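Local coordinates for protein nicotinate-nucleotide pyrophosphorylase (Francisella tularensis subsp. tularensis, PDB 3TQV) that probably converts quinolinate and phosphoribosyl pyrophosphate into nicotinate mononucleotide, carbon dioxide and diphosphate, a step in NAD+ biosynthesis, at residues T37-E42 with N99-L104; T52-I57 with K277-S282; C59-A64 with Y81-K86; T206-L211 with D233-I238; V243-S248 with T262-I267. One frame throughout, in Å; residues are numbered along the deposited sequence.

Interaction 1 of 5, residues T37-E42 with N99-L104; sequences TAQLAE and NVRSIL
The guanidinium of Arg101 carries the carbonyl oxygen Gln39 O over one face, set toward the rim, while the carbonyl of Ala41 and a bound water lie at its edge, near its plane. A 3-10 segment of the N-terminal domain packs here on the start of helix 100-130, where Asn99 occupies the N-cap position and Arg101 reaches out from the first turn. NE and NH2 converge on a single acceptor. Arg101 NE donates to Ala41 O at 2.8 Å, and Arg101 NH2 reaches the same Ala41 O at 2.9 Å, with a C=O...N angle of 170°. The arginine chain, extended from CG to NE, spans the gap. The Gln39 amide stands 74° from the guanidinium plane, and the water joins the two by accepting from Arg101 NH1 and Gln39 NE2. Apart from these polar bonds, Ala41 CB rests against Val100 CG1 at 4.3 Å and against Leu104 CD1. Leu104 also packs on His178 of the second subunit, so the contact borders the dimer interface. On the helix side, the cap is made by Asn99 OD1, which accepts from Ser102 N at 3.0 Å in the carbonyl plane, on a lone pair.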
# COMPACT_ATOMS: atom_id res chain seq x y z
N THR B 37 13.85 4.30 22.96
CA THR B 37 14.66 3.10 23.16
C THR B 37 16.06 3.29 22.58
O THR B 37 17.03 2.70 23.06
CB THR B 37 14.00 1.84 22.56
OG1 THR B 37 12.72 1.64 23.16
CG2 THR B 37 14.84 0.62 22.83
N ALA B 38 16.17 4.12 21.55
CA ALA B 38 17.47 4.46 20.98
C ALA B 38 18.37 5.12 22.03
O ALA B 38 19.60 5.06 21.94
CB ALA B 38 17.30 5.37 19.77
N GLN B 39 17.75 5.73 23.02
CA GLN B 39 18.47 6.45 24.05
C GLN B 39 19.25 5.51 24.95
O GLN B 39 20.10 5.95 25.74
CB GLN B 39 17.51 7.30 24.88
CG GLN B 39 17.05 8.53 24.13
CD GLN B 39 18.21 9.40 23.72
OE1 GLN B 39 19.15 9.60 24.50
NE2 GLN B 39 18.18 9.91 22.49
N LEU B 40 18.96 4.22 24.82
CA LEU B 40 19.63 3.20 25.61
C LEU B 40 20.89 2.68 24.91
O LEU B 40 21.62 1.88 25.48
CB LEU B 40 18.67 2.05 25.92
CG LEU B 40 17.40 2.36 26.73
CD1 LEU B 40 16.43 1.21 26.66
CD2 LEU B 40 17.71 2.69 28.19
N ALA B 41 21.15 3.15 23.69
CA ALA B 41 22.32 2.67 22.95
C ALA B 41 23.52 3.60 23.11
O ALA B 41 23.36 4.79 23.31
CB ALA B 41 21.99 2.47 21.49
N GLU B 42 24.72 3.04 23.04
CA GLU B 42 25.93 3.85 23.14
C GLU B 42 25.83 4.94 22.08
O GLU B 42 25.38 4.69 20.97
CB GLU B 42 27.19 3.02 22.90
CG GLU B 42 27.74 2.27 24.11
CD GLU B 42 29.21 1.88 23.93
OE1 GLU B 42 29.49 0.69 23.67
OE2 GLU B 42 30.08 2.77 24.04
N ASN B 99 26.14 6.98 13.16
CA ASN B 99 25.73 6.92 14.56
C ASN B 99 24.69 5.83 14.83
O ASN B 99 23.70 5.72 14.12
CB ASN B 99 25.19 8.28 15.00
CG ASN B 99 24.71 8.27 16.43
OD1 ASN B 99 23.55 7.94 16.71
ND2 ASN B 99 25.59 8.63 17.36
N VAL B 100 24.92 5.04 15.87
CA VAL B 100 24.04 3.93 16.25
C VAL B 100 22.58 4.35 16.42
O VAL B 100 21.66 3.68 15.93
CB VAL B 100 24.50 3.32 17.58
CG1 VAL B 100 24.00 1.91 17.70
CG2 VAL B 100 25.99 3.35 17.70
N ARG B 101 22.37 5.46 17.12
CA ARG B 101 21.03 5.89 17.49
C ARG B 101 20.28 6.36 16.26
O ARG B 101 19.14 5.98 16.03
CB ARG B 101 21.12 7.01 18.54
CG ARG B 101 21.96 6.62 19.73
CD ARG B 101 21.82 7.62 20.85
NE ARG B 101 22.46 7.18 22.09
CZ ARG B 101 22.60 7.94 23.17
NH1 ARG B 101 22.14 9.18 23.14
NH2 ARG B 101 23.18 7.48 24.25
N SER B 102 20.94 7.20 15.48
CA SER B 102 20.39 7.68 14.22
C SER B 102 20.01 6.47 13.36
O SER B 102 18.87 6.35 12.90
CB SER B 102 21.43 8.53 13.49
OG SER B 102 21.93 9.56 14.32
N ILE B 103 20.96 5.56 13.18
CA ILE B 103 20.75 4.38 12.35
C ILE B 103 19.57 3.54 12.83
O ILE B 103 18.73 3.11 12.03
CB ILE B 103 22.02 3.51 12.29
CG1 ILE B 103 23.10 4.20 11.46
CG2 ILE B 103 21.71 2.16 11.69
CD1 ILE B 103 24.46 3.52 11.54
N LEU B 104 19.52 3.29 14.14
CA LEU B 104 18.46 2.46 14.70
C LEU B 104 17.11 3.13 14.51
O LEU B 104 16.06 2.47 14.52
CB LEU B 104 18.70 2.17 16.19
CG LEU B 104 19.83 1.21 16.54
CD1 LEU B 104 19.94 1.02 18.06
CD2 LEU B 104 19.70 -0.12 15.80
O HOH W 1 21.01 10.75 21.11

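Interaction 2 of 5, residues T52-I57 with K277-S282; sequences TREEMI and KAIDLS
Thr52 and Leu281 form a non-hydrogen-bonded antiparallel pair, their CA atoms 4.6 Å apart, where the outer strand 281-285 joins strand 45-52. This pairing returns the C-terminal end of the chain to the antiparallel sheet of the N-terminal domain, across more than 200 residues. Two hydrogen bonds lie beside the pair, one between backbones and one to a side chain. Arg53 N donates to Asp280 O at 2.9 Å. Asp280 N donates to Glu54 OE1 at 2.9 Å, meeting the carboxylate from above its plane, 45° out of it. Glu54 reaches that position because CG sits between the backbone N and the carbonyl carbon (chi1 45°) and the chain runs on extended. Apolar contact centres on Met56, a selenomethionine, whose bent chain brings CE to 3.4 Å from Ile279 CG2. The same CE lies 3.7 Å from Leu281 CD2, where the two side chains meet at about a right angle. Met56 further packs on Ser118 of helix 100-130, while Leu281 touches Ile114 of that helix. The charged ends of Arg53 and Asp280 are not in contact (Arg53 NE to Asp280 OD2 4.8 Å); instead the aliphatic Arg53 CG lies 3.4 Å from Asp280 OD2.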
# COMPACT_ATOMS: atom_id res chain seq x y z
N THR B 52 18.32 -8.15 1.11
CA THR B 52 17.08 -8.79 0.72
C THR B 52 17.15 -10.25 1.17
O THR B 52 18.23 -10.81 1.28
CB THR B 52 16.90 -8.84 -0.79
OG1 THR B 52 17.57 -7.74 -1.40
CG2 THR B 52 15.43 -8.77 -1.11
N ARG B 53 16.01 -10.85 1.44
CA ARG B 53 16.00 -12.28 1.69
C ARG B 53 15.45 -12.98 0.44
O ARG B 53 15.29 -14.20 0.42
CB ARG B 53 15.17 -12.61 2.92
CG ARG B 53 15.52 -11.82 4.17
CD ARG B 53 16.74 -12.39 4.90
NE ARG B 53 16.76 -11.99 6.30
CZ ARG B 53 17.81 -12.12 7.12
NH1 ARG B 53 18.95 -12.65 6.68
NH2 ARG B 53 17.71 -11.73 8.38
N GLU B 54 15.18 -12.21 -0.61
CA GLU B 54 14.56 -12.76 -1.80
C GLU B 54 14.90 -11.94 -3.02
O GLU B 54 15.25 -10.78 -2.90
CB GLU B 54 13.04 -12.85 -1.62
CG GLU B 54 12.44 -11.58 -1.02
CD GLU B 54 10.92 -11.59 -1.02
OE1 GLU B 54 10.34 -11.31 0.06
OE2 GLU B 54 10.32 -11.85 -2.10
N GLU B 55 14.82 -12.54 -4.19
CA GLU B 55 15.13 -11.83 -5.43
C GLU B 55 14.14 -10.69 -5.60
O GLU B 55 12.97 -10.81 -5.22
CB GLU B 55 15.06 -12.77 -6.62
CG GLU B 55 15.58 -12.22 -7.94
CD GLU B 55 15.57 -13.28 -9.04
OE1 GLU B 55 14.78 -13.15 -9.99
OE2 GLU B 55 16.34 -14.25 -8.92
N MSE B 56 14.60 -9.58 -6.16
CA MSE B 56 13.78 -8.39 -6.17
C MSE B 56 14.28 -7.34 -7.14
O MSE B 56 15.46 -7.33 -7.49
CB MSE B 56 13.75 -7.79 -4.77
CG MSE B 56 15.12 -7.41 -4.25
SE MSE B 56 15.32 -5.48 -4.03
CE MSE B 56 14.39 -5.23 -2.34
N ILE B 57 13.37 -6.48 -7.58
CA ILE B 57 13.71 -5.27 -8.33
C ILE B 57 13.73 -4.10 -7.37
O ILE B 57 12.70 -3.70 -6.84
CB ILE B 57 12.71 -4.97 -9.46
CG1 ILE B 57 12.59 -6.16 -10.42
CG2 ILE B 57 13.14 -3.73 -10.22
CD1 ILE B 57 13.90 -6.49 -11.16
N LYS B 277 2.91 -6.76 -2.49
CA LYS B 277 3.66 -7.85 -1.90
C LYS B 277 5.00 -7.25 -1.50
O LYS B 277 5.89 -7.07 -2.33
CB LYS B 277 3.83 -9.01 -2.88
CG LYS B 277 4.50 -10.24 -2.32
CD LYS B 277 3.77 -10.78 -1.07
CE LYS B 277 4.66 -11.70 -0.21
NZ LYS B 277 5.01 -13.01 -0.87
N ALA B 278 5.13 -6.88 -0.23
CA ALA B 278 6.38 -6.29 0.24
C ALA B 278 7.56 -7.27 0.18
O ALA B 278 7.44 -8.46 0.50
CB ALA B 278 6.23 -5.73 1.65
N ILE B 279 8.69 -6.76 -0.28
CA ILE B 279 9.93 -7.51 -0.28
C ILE B 279 10.46 -7.63 1.14
O ILE B 279 10.44 -6.65 1.90
CB ILE B 279 11.00 -6.82 -1.14
CG1 ILE B 279 10.54 -6.75 -2.60
CG2 ILE B 279 12.34 -7.52 -0.97
CD1 ILE B 279 9.80 -8.02 -3.10
N ASP B 280 10.94 -8.82 1.48
CA ASP B 280 11.51 -9.06 2.80
C ASP B 280 12.96 -8.57 2.90
O ASP B 280 13.88 -9.01 2.17
CB ASP B 280 11.40 -10.54 3.15
CG ASP B 280 11.84 -10.84 4.55
OD1 ASP B 280 11.81 -9.93 5.41
OD2 ASP B 280 12.21 -11.99 4.81
N LEU B 281 13.16 -7.63 3.83
CA LEU B 281 14.42 -6.94 3.98
C LEU B 281 14.88 -7.13 5.39
O LEU B 281 14.12 -7.59 6.23
CB LEU B 281 14.24 -5.45 3.72
CG LEU B 281 13.76 -5.11 2.32
CD1 LEU B 281 13.80 -3.60 2.11
CD2 LEU B 281 14.63 -5.83 1.30
N SER B 282 16.13 -6.78 5.66
CA SER B 282 16.64 -6.77 7.01
C SER B 282 17.83 -5.79 7.10
O SER B 282 18.68 -5.75 6.22
CB SER B 282 17.03 -8.20 7.42
OG SER B 282 17.57 -8.23 8.72

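Interaction 3 of 5, residues C59-A64 with Y81-K86; sequences CGQDFA and YSDAQK
The carboxylate of Asp83 meets two consecutive backbone amides at the start of helix 61-71, one on each oxygen. Gly60 N donates to Asp83 OD2 at 3.0 Å with an almost straight N-H...O angle of 173°. Gln61 N donates to Asp83 OD1, also at 3.0 Å. Both amides come in on the syn sides of the oxygens, though somewhat out of the carboxylate plane, so the pair holds the group against rotation about its last bond. The same OD1 lies beside the aliphatic part of Gln61, 3.3 Å from Gln61 CB. The Gln61 and Asp83 side chains run antiparallel alongside one another, and Gln61 carries its amide over Ser82. Cys59 CA also lies near Asp83 OD1. The arrangement is a helix N-terminus held by an acidic side chain from a turn that follows strand 76-79, with Gly60 at the N-cap position; a carboxylate there would probably be stabilised by the helix end. Gly60 itself has a positive phi of 133°, a conformation suited to a residue without a CB. What places Asp83 is a type II beta turn running from Ser82 to Gln85, with Asp83 and Ala84 as its central residues. Backbone hydrogen bonds of Ala84 and Gln85 with Leu58 fasten the turn to the chain just before Cys59. Further out, Asp83 OD2 is also hydrogen-bonded to Tyr154 OH of helix 149-159, and that same helix packs on Cys59 through Tyr154, Ala155 and Cys158.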
# COMPACT_ATOMS: atom_id res chain seq x y z
N CYS B 59 13.79 -0.52 -5.72
CA CYS B 59 13.18 0.79 -5.92
C CYS B 59 13.09 1.47 -4.54
O CYS B 59 12.66 0.87 -3.56
CB CYS B 59 11.82 0.65 -6.58
SG CYS B 59 11.07 2.22 -7.07
N GLY B 60 13.53 2.72 -4.46
CA GLY B 60 13.50 3.41 -3.18
C GLY B 60 14.75 4.15 -2.75
O GLY B 60 14.72 4.85 -1.74
N GLN B 61 15.85 4.01 -3.50
CA GLN B 61 17.06 4.79 -3.24
C GLN B 61 16.80 6.22 -2.77
O GLN B 61 17.21 6.59 -1.66
CB GLN B 61 17.96 4.82 -4.48
CG GLN B 61 18.93 3.65 -4.56
CD GLN B 61 19.90 3.76 -5.74
OE1 GLN B 61 21.11 3.79 -5.55
NE2 GLN B 61 19.36 3.80 -6.94
N ASP B 62 16.12 7.00 -3.60
CA ASP B 62 15.79 8.40 -3.29
C ASP B 62 15.16 8.63 -1.92
O ASP B 62 15.52 9.56 -1.21
CB ASP B 62 14.87 9.00 -4.35
CG ASP B 62 15.53 9.16 -5.67
OD1 ASP B 62 16.78 9.20 -5.69
OD2 ASP B 62 14.82 9.25 -6.69
N PHE B 63 14.18 7.80 -1.57
CA PHE B 63 13.54 7.91 -0.26
C PHE B 63 14.50 7.59 0.89
O PHE B 63 14.70 8.40 1.79
CB PHE B 63 12.29 7.02 -0.18
CG PHE B 63 11.20 7.43 -1.13
CD1 PHE B 63 10.22 8.33 -0.73
CD2 PHE B 63 11.16 6.94 -2.43
CE1 PHE B 63 9.23 8.73 -1.60
CE2 PHE B 63 10.16 7.33 -3.30
CZ PHE B 63 9.19 8.24 -2.88
N ALA B 64 15.09 6.41 0.85
CA ALA B 64 16.09 6.02 1.84
C ALA B 64 17.09 7.14 2.03
O ALA B 64 17.32 7.59 3.14
CB ALA B 64 16.79 4.77 1.41
N TYR B 81 23.53 -1.68 -5.19
CA TYR B 81 22.62 -1.79 -6.30
C TYR B 81 21.88 -0.47 -6.44
O TYR B 81 21.72 0.24 -5.45
CB TYR B 81 21.62 -2.92 -6.06
CG TYR B 81 22.23 -4.28 -6.16
CD1 TYR B 81 22.19 -4.99 -7.35
CD2 TYR B 81 22.86 -4.86 -5.06
CE1 TYR B 81 22.76 -6.25 -7.46
CE2 TYR B 81 23.44 -6.12 -5.15
CZ TYR B 81 23.39 -6.81 -6.36
OH TYR B 81 23.96 -8.06 -6.46
N SER B 82 21.45 -0.15 -7.65
CA SER B 82 20.67 1.05 -7.89
C SER B 82 19.23 0.71 -8.26
O SER B 82 18.91 -0.44 -8.62
CB SER B 82 21.31 1.91 -8.98
OG SER B 82 21.66 1.12 -10.12
N ASP B 83 18.35 1.70 -8.18
CA ASP B 83 16.95 1.54 -8.54
C ASP B 83 16.78 1.01 -9.96
O ASP B 83 17.31 1.59 -10.90
CB ASP B 83 16.22 2.87 -8.43
CG ASP B 83 15.69 3.13 -7.04
OD1 ASP B 83 16.19 2.50 -6.07
OD2 ASP B 83 14.78 3.97 -6.91
N ALA B 84 16.05 -0.09 -10.08
CA ALA B 84 15.62 -0.64 -11.37
C ALA B 84 16.50 -1.79 -11.80
O ALA B 84 16.47 -2.24 -12.95
CB ALA B 84 15.52 0.44 -12.45
N GLN B 85 17.27 -2.27 -10.82
CA GLN B 85 18.14 -3.42 -10.98
C GLN B 85 17.54 -4.65 -10.34
O GLN B 85 16.80 -4.58 -9.36
CB GLN B 85 19.46 -3.16 -10.29
CG GLN B 85 20.29 -2.12 -10.93
CD GLN B 85 21.74 -2.44 -10.76
OE1 GLN B 85 22.44 -2.67 -11.74
NE2 GLN B 85 22.19 -2.49 -9.51
N LYS B 86 17.87 -5.80 -10.91
CA LYS B 86 17.47 -7.06 -10.34
C LYS B 86 18.51 -7.44 -9.29
O LYS B 86 19.66 -7.69 -9.60
CB LYS B 86 17.34 -8.10 -11.44
CG LYS B 86 17.07 -9.52 -10.99
CD LYS B 86 17.25 -10.46 -12.17
CE LYS B 86 17.13 -11.92 -11.77
NZ LYS B 86 17.26 -12.85 -12.93

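Interaction 4 of 5, residues T206-L211 with D233-I238; sequences TNLDEL and DIAVSI
The first turn of helix 208-216 lies beside the middle of helix 229-239, closest at the CA atoms of Leu208 and Ala235, 6.7 Å apart. No hydrogen bond spans the two segments, and the side chains that meet are aliphatic. Leu208 spreads both methyls over the beta branch of Ile234, crossing that side chain at about a right angle: Leu208 CD1 sits 3.8 Å from Ile234 CG2, and Leu208 CD2 lies near Ile234 CB. One turn on, CG of Leu211 lies opposite the backbone N (chi1 171°), and a chi2 of 70° turns CD2 to the other helix. Leu211 CD2 stands 3.9 Å from Ala235 CB and 4.1 Å from Ile238 CG2, wedged against both. These are neighbouring helices of the alpha/beta barrel of the C-terminal domain, each following a strand of its parallel sheet. Leu211 and Ala235 face that sheet as well, touching Val222 and Leu224 of strand 221-225, respectively, and both touching Leu245 of strand 244-248. The side chain of Leu211 is about 10 Å from those of Glu204 and Asp225, predicted to bind substrate, so the contact is near the predicted site but does not reach it. Within the first turn of helix 208-216, Glu210 turns back to the loop before it: Thr206 N donates to Glu210 OE1 at 2.8 Å, and Thr206 OG1 donates to the same oxygen.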
# COMPACT_ATOMS: atom_id res chain seq x y z
N THR B 206 -17.14 -1.43 -24.42
CA THR B 206 -17.47 -2.80 -24.05
C THR B 206 -17.75 -3.65 -25.29
O THR B 206 -17.84 -4.88 -25.21
CB THR B 206 -18.69 -2.85 -23.09
OG1 THR B 206 -19.59 -1.78 -23.39
CG2 THR B 206 -18.23 -2.73 -21.63
N ASN B 207 -17.88 -2.98 -26.44
CA ASN B 207 -18.31 -3.61 -27.68
C ASN B 207 -17.34 -3.43 -28.83
O ASN B 207 -16.60 -2.45 -28.90
CB ASN B 207 -19.62 -2.99 -28.16
CG ASN B 207 -20.80 -3.45 -27.37
OD1 ASN B 207 -21.77 -2.71 -27.21
ND2 ASN B 207 -20.73 -4.67 -26.86
N LEU B 208 -17.39 -4.36 -29.77
CA LEU B 208 -16.75 -4.16 -31.06
C LEU B 208 -17.41 -2.99 -31.79
O LEU B 208 -16.73 -2.23 -32.48
CB LEU B 208 -16.85 -5.41 -31.91
CG LEU B 208 -16.13 -6.63 -31.35
CD1 LEU B 208 -16.52 -7.85 -32.16
CD2 LEU B 208 -14.63 -6.39 -31.36
N ASP B 209 -18.72 -2.84 -31.64
CA ASP B 209 -19.40 -1.71 -32.26
C ASP B 209 -18.95 -0.37 -31.68
O ASP B 209 -18.73 0.57 -32.43
CB ASP B 209 -20.93 -1.80 -32.14
CG ASP B 209 -21.61 -0.57 -32.73
OD1 ASP B 209 -22.09 -0.66 -33.87
OD2 ASP B 209 -21.63 0.48 -32.07
N GLU B 210 -18.82 -0.29 -30.37
CA GLU B 210 -18.29 0.93 -29.79
C GLU B 210 -16.86 1.17 -30.29
O GLU B 210 -16.43 2.31 -30.47
CB GLU B 210 -18.33 0.89 -28.25
CG GLU B 210 -19.63 1.42 -27.64
CD GLU B 210 -19.77 1.06 -26.18
OE1 GLU B 210 -19.03 0.15 -25.72
OE2 GLU B 210 -20.62 1.67 -25.48
N LEU B 211 -16.12 0.09 -30.53
CA LEU B 211 -14.75 0.23 -30.98
C LEU B 211 -14.70 0.91 -32.34
O LEU B 211 -13.88 1.80 -32.58
CB LEU B 211 -14.03 -1.13 -31.03
CG LEU B 211 -12.65 -1.03 -31.70
CD1 LEU B 211 -11.71 -0.27 -30.79
CD2 LEU B 211 -12.09 -2.41 -32.03
N ASP B 233 -9.28 -10.76 -30.51
CA ASP B 233 -8.75 -11.09 -31.82
C ASP B 233 -9.38 -10.22 -32.89
O ASP B 233 -8.68 -9.59 -33.67
CB ASP B 233 -8.95 -12.57 -32.14
CG ASP B 233 -8.01 -13.46 -31.34
OD1 ASP B 233 -6.84 -13.04 -31.15
OD2 ASP B 233 -8.47 -14.54 -30.91
N ILE B 234 -10.71 -10.18 -32.92
CA ILE B 234 -11.42 -9.32 -33.86
C ILE B 234 -10.88 -7.90 -33.81
O ILE B 234 -10.61 -7.30 -34.85
CB ILE B 234 -12.90 -9.19 -33.49
CG1 ILE B 234 -13.54 -10.57 -33.28
CG2 ILE B 234 -13.62 -8.36 -34.54
CD1 ILE B 234 -13.71 -11.39 -34.54
N ALA B 235 -10.77 -7.37 -32.59
CA ALA B 235 -10.39 -5.98 -32.34
C ALA B 235 -9.05 -5.66 -32.97
O ALA B 235 -8.91 -4.69 -33.71
CB ALA B 235 -10.36 -5.68 -30.83
N VAL B 236 -8.06 -6.50 -32.65
CA VAL B 236 -6.73 -6.36 -33.22
C VAL B 236 -6.76 -6.23 -34.74
O VAL B 236 -6.11 -5.34 -35.28
CB VAL B 236 -5.83 -7.55 -32.83
CG1 VAL B 236 -4.52 -7.49 -33.63
CG2 VAL B 236 -5.58 -7.57 -31.31
N SER B 237 -7.50 -7.11 -35.42
CA SER B 237 -7.66 -6.99 -36.88
C SER B 237 -8.23 -5.63 -37.27
O SER B 237 -7.70 -4.95 -38.16
CB SER B 237 -8.56 -8.08 -37.45
OG SER B 237 -7.89 -9.32 -37.53
N ILE B 238 -9.32 -5.26 -36.62
CA ILE B 238 -9.98 -3.99 -36.89
C ILE B 238 -9.05 -2.80 -36.66
O ILE B 238 -9.11 -1.81 -37.39
CB ILE B 238 -11.26 -3.84 -36.03
CG1 ILE B 238 -12.28 -4.91 -36.44
CG2 ILE B 238 -11.85 -2.44 -36.15
CD1 ILE B 238 -13.54 -4.89 -35.61

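Interaction 5 of 5, residues V243-S248 with T262-I267; sequences VALEVS and TGVDFI
A side chain stands in for a backbone carbonyl where strand 244-248 begins: Asp265 OD2 accepts from Leu245 N at 2.8 Å, using its anti lone pair, the one turned away from the other oxygen. Asp265 has helical backbone angles (phi -60°, psi -47°), so it is not yet part of the strand, and its carboxylate takes the place of the Val264 carbonyl, which bonds to Thr136 OG1 instead. Regular parallel pairing follows at once. Phe266 N donates to Leu245 O at 3.1 Å, and Phe266 O accepts from Val247 N at 2.9 Å, so Phe266 brackets Glu246 with its amide and carbonyl. Register is set by the bridges Glu246 with Phe266 and Val247 with Ile267. The side chains of the first pair lie on one face, where Glu246 CB is 3.9 Å from Phe266 CB. Val247 and Ile267 occupy the other face, packing on Ile259 of helix 256-260, which links the strands as the crossover of a beta-alpha-beta unit in the barrel. Val264 packs on the same side as Val247: its CG1 and CG2 both meet Val247 CG2, the former at 3.7 Å, and CG1 also touches Leu245 CD1, each pair of side chains crossing at about a right angle. Val264 N is held by Thr262 OG1 in an ST turn. With Ser248, predicted to bind substrate, at the strand's end, the chemistry implies that strand 244-248 is held from Leu245 N to Val247 N by three bonds, one of them to a carboxylate, with the apolar Val264 beside them.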
# COMPACT_ATOMS: atom_id res chain seq x y z
N VAL B 243 -6.01 2.50 -34.61
CA VAL B 243 -5.82 2.96 -33.23
C VAL B 243 -4.98 1.98 -32.45
O VAL B 243 -4.95 0.79 -32.72
CB VAL B 243 -7.13 3.09 -32.46
CG1 VAL B 243 -7.84 4.37 -32.82
CG2 VAL B 243 -8.00 1.88 -32.69
N ALA B 244 -4.29 2.53 -31.45
CA ALA B 244 -3.61 1.76 -30.44
C ALA B 244 -4.66 1.04 -29.59
O ALA B 244 -5.76 1.57 -29.37
CB ALA B 244 -2.77 2.69 -29.60
N LEU B 245 -4.36 -0.16 -29.13
CA LEU B 245 -5.31 -0.93 -28.31
C LEU B 245 -4.70 -1.28 -26.96
O LEU B 245 -3.54 -1.74 -26.89
CB LEU B 245 -5.73 -2.23 -29.00
CG LEU B 245 -6.76 -2.25 -30.12
CD1 LEU B 245 -7.02 -3.70 -30.52
CD2 LEU B 245 -8.06 -1.58 -29.70
N GLU B 246 -5.49 -1.08 -25.91
CA GLU B 246 -5.13 -1.43 -24.53
C GLU B 246 -6.22 -2.34 -23.93
O GLU B 246 -7.40 -2.01 -23.99
CB GLU B 246 -4.92 -0.15 -23.72
CG GLU B 246 -4.78 -0.33 -22.22
CD GLU B 246 -4.80 1.00 -21.44
OE1 GLU B 246 -5.23 2.04 -21.99
OE2 GLU B 246 -4.36 1.00 -20.28
N VAL B 247 -5.83 -3.48 -23.37
CA VAL B 247 -6.79 -4.47 -22.85
C VAL B 247 -6.96 -4.42 -21.33
O VAL B 247 -5.99 -4.55 -20.60
CB VAL B 247 -6.43 -5.93 -23.26
CG1 VAL B 247 -7.22 -6.94 -22.41
CG2 VAL B 247 -6.68 -6.17 -24.73
N SER B 248 -8.19 -4.24 -20.87
CA SER B 248 -8.50 -4.23 -19.44
C SER B 248 -9.56 -5.26 -19.10
O SER B 248 -10.55 -5.38 -19.82
CB SER B 248 -9.00 -2.86 -19.00
OG SER B 248 -9.37 -2.87 -17.64
N THR B 262 -2.53 -12.56 -28.18
CA THR B 262 -3.43 -11.99 -29.17
C THR B 262 -2.70 -10.91 -29.94
O THR B 262 -3.05 -10.61 -31.08
CB THR B 262 -4.67 -11.34 -28.52
OG1 THR B 262 -4.29 -10.12 -27.88
CG2 THR B 262 -5.28 -12.27 -27.49
N GLY B 263 -1.71 -10.31 -29.29
CA GLY B 263 -0.89 -9.29 -29.91
C GLY B 263 -1.42 -7.87 -29.78
O GLY B 263 -1.00 -6.98 -30.52
N VAL B 264 -2.35 -7.65 -28.86
CA VAL B 264 -2.74 -6.28 -28.59
C VAL B 264 -1.50 -5.56 -28.09
O VAL B 264 -0.67 -6.18 -27.40
CB VAL B 264 -3.79 -6.16 -27.51
CG1 VAL B 264 -5.18 -6.39 -28.09
CG2 VAL B 264 -3.43 -7.12 -26.34
N ASP B 265 -1.41 -4.27 -28.41
CA ASP B 265 -0.24 -3.47 -28.11
C ASP B 265 0.02 -3.43 -26.61
O ASP B 265 1.16 -3.60 -26.15
CB ASP B 265 -0.46 -2.04 -28.61
CG ASP B 265 -1.01 -1.98 -30.03
OD1 ASP B 265 -0.32 -2.44 -30.98
OD2 ASP B 265 -2.12 -1.45 -30.22
N PHE B 266 -1.04 -3.19 -25.85
CA PHE B 266 -0.93 -2.87 -24.43
C PHE B 266 -1.90 -3.66 -23.56
O PHE B 266 -3.02 -3.94 -23.96
CB PHE B 266 -1.22 -1.40 -24.21
CG PHE B 266 -0.18 -0.48 -24.77
CD1 PHE B 266 1.11 -0.49 -24.29
CD2 PHE B 266 -0.53 0.44 -25.75
CE1 PHE B 266 2.06 0.39 -24.78
CE2 PHE B 266 0.41 1.32 -26.26
CZ PHE B 266 1.72 1.29 -25.78
N ILE B 267 -1.46 -4.01 -22.36
CA ILE B 267 -2.31 -4.64 -21.36
C ILE B 267 -2.32 -3.80 -20.08
O ILE B 267 -1.29 -3.63 -19.43
CB ILE B 267 -1.81 -6.06 -21.03
CG1 ILE B 267 -1.91 -6.95 -22.26
CG2 ILE B 267 -2.61 -6.65 -19.87
CD1 ILE B 267 -1.41 -8.36 -22.05

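How the interactions relate
The five contacts run along an elongated chain. Interactions 1, 2 and 3 lie on one side of its centre and interactions 4 and 5 in the barrel, the centres of 1 and 4 being 62 Å apart. Interaction 3 is nested in the loops closed by 1 and 2, while 4 and 5 lie in series within the loop closed by 2. There the chain returns from the barrel to add a strand to the N-terminal domain's sheet, so more than one crossing joins the domains. Interactions 2 and 3, centres 12 Å apart, touch where Ile57 packs on Lys86. Interactions 4 and 5, centres 11 Å apart, touch where Val236 meets Val264 and where Leu245 packs on Ala235 and Val236. Interactions 1 and 2 both touch the second subunit.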